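Local coordinates for dihydrodipicolinate synthase (Agrobacterium tumefaciens, PDB 3B4U), which probably catalyses the condensation of pyruvate with aspartate semialdehyde in lysine biosynthesis, at residues K4-K16 against G37-E49. Residues are numbered along the deposited sequence; the frame is centred on the assembly and turned at random.
Sequences KFGLSAALTTPFK and GCDSVTLFGTTGE
Ser8, Ala9 and Ala10 pair in parallel with Ser40, Val41 and Thr42, the short strand axes 36° apart, through backbone bonds Ala9 N to Ser40 O, Thr42 N to Ala9 O and Leu11 N to Thr42 O. On the face carrying Ser8, Ser40 and Thr42, three hydroxyls form a chain: Ser8 OG lies 2.8 Å from Ser40 OG and 2.8 Å from Thr42 OG1. Ser8 reaches both because its OG stands anti to the backbone N (chi1 -168°), which sets it between Ser40 OG and Thr42 OG1. Ser40 OG continues the chain to a water held by Phe5 O and sitting over the centre of the Phe5 ring.

On the face carrying Ala9 and Val41 the contacts are apolar: Cys38 SG, from just before the strand, packs on Ala9 CB at 3.7 Å, and Leu11, just past the pairing, sends CD1 to Val41 CG1 and CD2 to Leu43 CD2. Where the strands begin, Asp39 OD2 takes the Leu7 N-H almost straight (2.9 Å) with its anti lone pair; Arg222 also pairs with this oxygen.

Beyond the strands two waters bridge Leu11 O to the backbone N of Phe44 and Gly45, and Thr13 OG1 donates to Gly48 O at 2.7 Å. Glu49 CD lies at the edge of the Phe15 ring, in its plane, with the carboxylate and ring planes 78° apart, and Glu49 OE2 forms a salt bridge with Lys251.

These are the first two strands of a TIM barrel, joined through helix 23-35 in a beta-alpha-beta crossover; His29 of that helix touches Leu11, and strands 208-211 and 75-79 flank the pair.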
ATOM      1  N   LYS B   4       4.331  11.375 -29.351  1.00 17.53           N
ATOM      2  CA  LYS B   4       4.191  11.712 -27.936  1.00 14.98           C
ATOM      3  C   LYS B   4       3.182  10.784 -27.264  1.00 11.59           C
ATOM      4  O   LYS B   4       2.296  10.202 -27.900  1.00 12.50           O
ATOM      5  CB  LYS B   4       3.756  13.174 -27.747  1.00 14.66           C
ATOM      6  CG  LYS B   4       2.306  13.454 -28.187  1.00 15.99           C
ATOM      7  CD  LYS B   4       1.759  14.836 -27.747  1.00 17.32           C
ATOM      8  CE  LYS B   4       2.535  16.005 -28.273  1.00 16.30           C
ATOM      9  NZ  LYS B   4       1.791  17.306 -28.036  1.00 15.42           N
ATOM     10  N   PHE B   5       3.278  10.702 -25.954  1.00  9.60           N
ATOM     11  CA  PHE B   5       2.322   9.946 -25.165  1.00  9.11           C
ATOM     12  C   PHE B   5       0.886  10.396 -25.410  1.00  8.25           C
ATOM     13  O   PHE B   5      -0.004   9.560 -25.648  1.00  9.36           O
ATOM     14  CB  PHE B   5       2.703  10.051 -23.681  1.00  7.76           C
ATOM     15  CG  PHE B   5       1.786   9.276 -22.776  1.00  7.87           C
ATOM     16  CD1 PHE B   5       2.028   7.953 -22.492  1.00  7.51           C
ATOM     17  CD2 PHE B   5       0.657   9.870 -22.240  1.00  7.40           C
ATOM     18  CE1 PHE B   5       1.170   7.231 -21.690  1.00  7.72           C
ATOM     19  CE2 PHE B   5      -0.201   9.171 -21.402  1.00  7.26           C
ATOM     20  CZ  PHE B   5       0.058   7.836 -21.143  1.00  7.87           C
ATOM     21  N   GLY B   6       0.639  11.695 -25.343  1.00  7.66           N
ATOM     22  CA  GLY B   6      -0.679  12.243 -25.621  1.00  7.86           C
ATOM     23  C   GLY B   6      -1.591  12.219 -24.402  1.00  6.79           C
ATOM     24  O   GLY B   6      -1.166  12.450 -23.270  1.00  7.83           O
ATOM     25  N   LEU B   7      -2.864  11.967 -24.662  1.00  6.73           N
ATOM     26  CA  LEU B   7      -3.884  11.936 -23.623  1.00  6.44           C
ATOM     27  C   LEU B   7      -4.274  10.495 -23.328  1.00  6.25           C
ATOM     28  O   LEU B   7      -4.709   9.764 -24.221  1.00  6.97           O
ATOM     29  CB  LEU B   7      -5.135  12.722 -24.066  1.00  6.75           C
ATOM     30  CG  LEU B   7      -6.272  12.692 -23.061  1.00  7.32           C
ATOM     31  CD1 LEU B   7      -5.836  13.239 -21.679  1.00  8.00           C
ATOM     32  CD2 LEU B   7      -7.494  13.446 -23.583  1.00  8.37           C
ATOM     33  N   SER B   8      -4.179  10.120 -22.065  1.00  5.86           N
ATOM     34  CA  SER B   8      -4.706   8.851 -21.610  1.00  6.21           C
ATOM     35  C   SER B   8      -5.798   9.115 -20.577  1.00  6.38           C
ATOM     36  O   SER B   8      -5.595   9.922 -19.692  1.00  7.31           O
ATOM     37  CB  SER B   8      -3.566   8.023 -21.007  1.00  6.49           C
ATOM     38  OG  SER B   8      -3.965   6.676 -20.789  1.00  6.29           O
ATOM     39  N   ALA B   9      -6.942   8.422 -20.658  1.00  6.11           N
ATOM     40  CA  ALA B   9      -7.918   8.493 -19.579  1.00  6.51           C
ATOM     41  C   ALA B   9      -7.402   7.730 -18.392  1.00  6.52           C
ATOM     42  O   ALA B   9      -6.955   6.583 -18.536  1.00  6.95           O
ATOM     43  CB  ALA B   9      -9.241   7.916 -20.017  1.00  8.29           C
ATOM     44  N   ALA B  10      -7.480   8.319 -17.202  1.00  6.11           N
ATOM     45  CA  ALA B  10      -7.227   7.597 -15.955  1.00  6.68           C
ATOM     46  C   ALA B  10      -8.548   6.877 -15.692  1.00  5.81           C
ATOM     47  O   ALA B  10      -9.421   7.355 -14.976  1.00  5.69           O
ATOM     48  CB  ALA B  10      -6.869   8.582 -14.816  1.00  7.96           C
ATOM     49  N   LEU B  11      -8.737   5.721 -16.331  1.00  5.26           N
ATOM     50  CA  LEU B  11     -10.074   5.188 -16.548  1.00  5.70           C
ATOM     51  C   LEU B  11     -10.723   4.797 -15.226  1.00  5.42           C
ATOM     52  O   LEU B  11     -10.149   4.075 -14.423  1.00  5.69           O
ATOM     53  CB  LEU B  11     -10.010   3.959 -17.466  1.00  5.78           C
ATOM     54  CG  LEU B  11     -11.306   3.644 -18.174  1.00  6.23           C
ATOM     55  CD1 LEU B  11     -11.557   4.608 -19.326  1.00  8.28           C
ATOM     56  CD2 LEU B  11     -11.322   2.184 -18.639  1.00  8.43           C
ATOM     57  N   THR B  12     -11.968   5.201 -15.046  1.00  5.30           N
ATOM     58  CA  THR B  12     -12.772   4.754 -13.919  1.00  5.68           C
ATOM     59  C   THR B  12     -13.176   3.285 -14.105  1.00  6.11           C
ATOM     60  O   THR B  12     -13.364   2.803 -15.224  1.00  6.89           O
ATOM     61  CB  THR B  12     -14.003   5.670 -13.788  1.00  6.40           C
ATOM     62  OG1 THR B  12     -14.604   5.887 -15.075  1.00  6.68           O
ATOM     63  CG2 THR B  12     -13.615   7.025 -13.212  1.00  6.87           C
ATOM     64  N   THR B  13     -13.345   2.616 -12.968  1.00  5.86           N
ATOM     65  CA  THR B  13     -13.691   1.203 -12.924  1.00  6.01           C
ATOM     66  C   THR B  13     -15.117   1.099 -12.417  1.00  6.38           C
ATOM     67  O   THR B  13     -15.379   1.505 -11.284  1.00  6.77           O
ATOM     68  CB  THR B  13     -12.753   0.430 -11.997  1.00  6.13           C
ATOM     69  OG1 THR B  13     -11.395   0.580 -12.444  1.00  6.60           O
ATOM     70  CG2 THR B  13     -13.099  -1.054 -11.972  1.00  7.23           C
ATOM     71  N   PRO B  14     -16.054   0.555 -13.219  1.00  6.99           N
ATOM     72  CA  PRO B  14     -17.438   0.438 -12.791  1.00  7.31           C
ATOM     73  C   PRO B  14     -17.676  -0.853 -12.035  1.00  7.41           C
ATOM     74  O   PRO B  14     -17.203  -1.903 -12.449  1.00  7.74           O
ATOM     75  CB  PRO B  14     -18.218   0.457 -14.111  1.00  7.30           C
ATOM     76  CG  PRO B  14     -17.291  -0.209 -15.101  1.00  6.99           C
ATOM     77  CD  PRO B  14     -15.872   0.096 -14.603  1.00  7.42           C
ATOM     78  N   PHE B  15     -18.449  -0.771 -10.957  1.00  7.93           N
ATOM     79  CA  PHE B  15     -18.816  -1.927 -10.144  1.00  8.51           C
ATOM     80  C   PHE B  15     -20.323  -2.167 -10.171  1.00 10.32           C
ATOM     81  O   PHE B  15     -21.107  -1.239 -10.081  1.00 12.14           O
ATOM     82  CB  PHE B  15     -18.381  -1.747  -8.694  1.00  8.94           C
ATOM     83  CG  PHE B  15     -16.935  -1.422  -8.564  1.00  7.35           C
ATOM     84  CD1 PHE B  15     -15.961  -2.386  -8.820  1.00  8.13           C
ATOM     85  CD2 PHE B  15     -16.524  -0.141  -8.207  1.00  8.00           C
ATOM     86  CE1 PHE B  15     -14.596  -2.077  -8.735  1.00  8.09           C
ATOM     87  CE2 PHE B  15     -15.186   0.156  -8.118  1.00  7.92           C
ATOM     88  CZ  PHE B  15     -14.227  -0.805  -8.385  1.00  8.00           C
ATOM     89  N   LYS B  16     -20.696  -3.438 -10.256  1.00 11.65           N
ATOM     90  CA  LYS B  16     -22.106  -3.848 -10.099  1.00 13.85           C
ATOM     91  C   LYS B  16     -22.529  -3.753  -8.656  1.00 14.44           C
ATOM     92  O   LYS B  16     -21.712  -3.569  -7.779  1.00 15.20           O
ATOM     93  CB  LYS B  16     -22.255  -5.285 -10.550  1.00 14.06           C
ATOM     94  CG  LYS B  16     -21.892  -5.496 -11.992  1.00 13.98           C
ATOM     95  CD  LYS B  16     -22.220  -6.919 -12.434  1.00 17.02           C
ATOM     96  CE  LYS B  16     -21.653  -7.183 -13.795  1.00 19.31           C
ATOM     97  NZ  LYS B  16     -22.366  -6.371 -14.815  1.00 26.77           N
ATOM     98  N   GLY B  37     -11.194  11.269 -27.962  1.00  9.78           N
ATOM     99  CA  GLY B  37      -9.929  11.984 -27.982  1.00 10.56           C
ATOM    100  C   GLY B  37      -8.799  11.432 -27.170  1.00  9.50           C
ATOM    101  O   GLY B  37      -7.724  11.982 -27.208  1.00 10.16           O
ATOM    102  N   CYS B  38      -8.987  10.333 -26.452  1.00  8.32           N
ATOM    103  CA  CYS B  38      -7.852   9.727 -25.786  1.00  8.15           C
ATOM    104  C   CYS B  38      -7.045   8.913 -26.781  1.00  7.74           C
ATOM    105  O   CYS B  38      -7.585   8.155 -27.597  1.00  9.06           O
ATOM    106  CB  CYS B  38      -8.290   8.817 -24.645  1.00  7.72           C
ATOM    107  SG  CYS B  38      -9.029   9.702 -23.253  1.00  8.56           S
ATOM    108  N   ASP B  39      -5.740   9.017 -26.647  1.00  7.07           N
ATOM    109  CA  ASP B  39      -4.787   8.173 -27.351  1.00  7.74           C
ATOM    110  C   ASP B  39      -4.644   6.786 -26.730  1.00  7.49           C
ATOM    111  O   ASP B  39      -4.275   5.835 -27.390  1.00  8.63           O
ATOM    112  CB  ASP B  39      -3.425   8.895 -27.398  1.00  8.36           C
ATOM    113  CG  ASP B  39      -3.544  10.235 -28.078  1.00  9.39           C
ATOM    114  OD1 ASP B  39      -3.866  10.235 -29.288  1.00 12.79           O
ATOM    115  OD2 ASP B  39      -3.353  11.297 -27.470  1.00  9.57           O
ATOM    116  N   SER B  40      -4.927   6.688 -25.439  1.00  7.15           N
ATOM    117  CA  SER B  40      -4.870   5.436 -24.702  1.00  6.28           C
ATOM    118  C   SER B  40      -5.785   5.526 -23.511  1.00  6.07           C
ATOM    119  O   SER B  40      -6.316   6.586 -23.193  1.00  6.11           O
ATOM    120  CB  SER B  40      -3.426   5.133 -24.263  1.00  7.48           C
ATOM    121  OG  SER B  40      -2.980   6.063 -23.297  1.00  7.39           O
ATOM    122  N   VAL B  41      -5.930   4.396 -22.822  1.00  5.95           N
ATOM    123  CA  VAL B  41      -6.572   4.360 -21.528  1.00  5.75           C
ATOM    124  C   VAL B  41      -5.646   3.715 -20.531  1.00  5.61           C
ATOM    125  O   VAL B  41      -4.981   2.721 -20.824  1.00  6.34           O
ATOM    126  CB  VAL B  41      -7.956   3.625 -21.610  1.00  6.29           C
ATOM    127  CG1 VAL B  41      -8.955   4.395 -22.478  1.00  7.83           C
ATOM    128  CG2 VAL B  41      -7.835   2.161 -22.101  1.00  8.05           C
ATOM    129  N   THR B  42      -5.635   4.278 -19.335  1.00  5.38           N
ATOM    130  CA  THR B  42      -4.831   3.759 -18.226  1.00  5.65           C
ATOM    131  C   THR B  42      -5.792   3.037 -17.288  1.00  5.29           C
ATOM    132  O   THR B  42      -6.722   3.629 -16.747  1.00  6.07           O
ATOM    133  CB  THR B  42      -4.097   4.866 -17.482  1.00  5.49           C
ATOM    134  OG1 THR B  42      -3.153   5.457 -18.365  1.00  6.00           O
ATOM    135  CG2 THR B  42      -3.361   4.333 -16.288  1.00  6.67           C
ATOM    136  N   LEU B  43      -5.575   1.736 -17.147  1.00  5.12           N
ATOM    137  CA  LEU B  43      -6.367   0.899 -16.257  1.00  5.27           C
ATOM    138  C   LEU B  43      -5.692   0.753 -14.921  1.00  4.95           C
ATOM    139  O   LEU B  43      -4.468   0.668 -14.859  1.00  5.72           O
ATOM    140  CB  LEU B  43      -6.513  -0.506 -16.874  1.00  5.62           C
ATOM    141  CG  LEU B  43      -7.020  -0.552 -18.304  1.00  6.76           C
ATOM    142  CD1 LEU B  43      -7.234  -2.008 -18.710  1.00  8.64           C
ATOM    143  CD2 LEU B  43      -8.253   0.324 -18.543  1.00  8.11           C
ATOM    144  N   PHE B  44      -6.465   0.710 -13.842  1.00  5.24           N
ATOM    145  CA  PHE B  44      -5.934   0.379 -12.529  1.00  5.93           C
ATOM    146  C   PHE B  44      -5.034   1.483 -11.996  1.00  6.04           C
ATOM    147  O   PHE B  44      -4.137   1.207 -11.193  1.00  6.36           O
ATOM    148  CB  PHE B  44      -5.198  -1.001 -12.477  1.00  6.15           C
ATOM    149  CG  PHE B  44      -5.764  -2.054 -13.394  1.00  6.38           C
ATOM    150  CD1 PHE B  44      -7.075  -2.456 -13.323  1.00  7.47           C
ATOM    151  CD2 PHE B  44      -4.920  -2.691 -14.301  1.00  7.13           C
ATOM    152  CE1 PHE B  44      -7.550  -3.419 -14.173  1.00  7.96           C
ATOM    153  CE2 PHE B  44      -5.433  -3.692 -15.138  1.00  7.24           C
ATOM    154  CZ  PHE B  44      -6.725  -4.026 -15.061  1.00  8.01           C
ATOM    155  N   GLY B  45      -5.255   2.736 -12.395  1.00  5.59           N
ATOM    156  CA  GLY B  45      -4.587   3.853 -11.737  1.00  6.54           C
ATOM    157  C   GLY B  45      -5.378   4.296 -10.522  1.00  6.13           C
ATOM    158  O   GLY B  45      -6.344   3.654 -10.109  1.00  6.41           O
ATOM    159  N   THR B  46      -5.012   5.448  -9.978  1.00  6.44           N
ATOM    160  CA  THR B  46      -5.671   5.975  -8.800  1.00  6.62           C
ATOM    161  C   THR B  46      -7.168   6.193  -9.057  1.00  6.64           C
ATOM    162  O   THR B  46      -8.011   5.776  -8.263  1.00  6.86           O
ATOM    163  CB  THR B  46      -4.978   7.261  -8.367  1.00  7.04           C
ATOM    164  OG1 THR B  46      -3.591   6.992  -8.094  1.00  7.09           O
ATOM    165  CG2 THR B  46      -5.621   7.876  -7.133  1.00  8.36           C
ATOM    166  N   THR B  47      -7.493   6.837 -10.176  1.00  6.66           N
ATOM    167  CA  THR B  47      -8.874   7.137 -10.541  1.00  6.50           C
ATOM    168  C   THR B  47      -9.675   5.896 -10.879  1.00  6.58           C
ATOM    169  O   THR B  47     -10.892   5.877 -10.792  1.00  7.43           O
ATOM    170  CB  THR B  47      -8.906   8.170 -11.697  1.00  7.24           C
ATOM    171  OG1 THR B  47      -8.063   9.274 -11.349  1.00  8.86           O
ATOM    172  CG2 THR B  47     -10.319   8.668 -11.947  1.00  8.48           C
ATOM    173  N   GLY B  48      -8.969   4.852 -11.276  1.00  5.91           N
ATOM    174  CA  GLY B  48      -9.517   3.522 -11.486  1.00  5.84           C
ATOM    175  C   GLY B  48      -9.655   2.717 -10.228  1.00  5.31           C
ATOM    176  O   GLY B  48     -10.007   1.537 -10.332  1.00  5.88           O
ATOM    177  N   GLU B  49      -9.356   3.254  -9.059  1.00  5.45           N
ATOM    178  CA  GLU B  49      -9.401   2.474  -7.842  1.00  5.56           C
ATOM    179  C   GLU B  49      -8.541   1.224  -7.983  1.00  5.54           C
ATOM    180  O   GLU B  49      -8.832   0.156  -7.453  1.00  5.64           O
ATOM    181  CB  GLU B  49     -10.838   2.127  -7.429  1.00  5.65           C
ATOM    182  CG  GLU B  49     -11.654   3.351  -7.112  1.00  6.01           C
ATOM    183  CD  GLU B  49     -13.127   3.055  -7.037  1.00  6.61           C
ATOM    184  OE1 GLU B  49     -13.554   2.463  -6.017  1.00  6.95           O
ATOM    185  OE2 GLU B  49     -13.857   3.440  -7.982  1.00  7.00           O
TER
HETATM  186  O   HOH W   1      -0.890   7.241 -24.478  1.00 14.06           O
HETATM  187  O   HOH W   2      -9.314   1.282 -14.237  1.00  6.44           O
HETATM  188  O   HOH W   3      -7.281   4.008 -14.100  1.00  7.59           O
HETATM  189  O   HOH W   4     -12.883   4.016 -10.520  1.00  7.02           O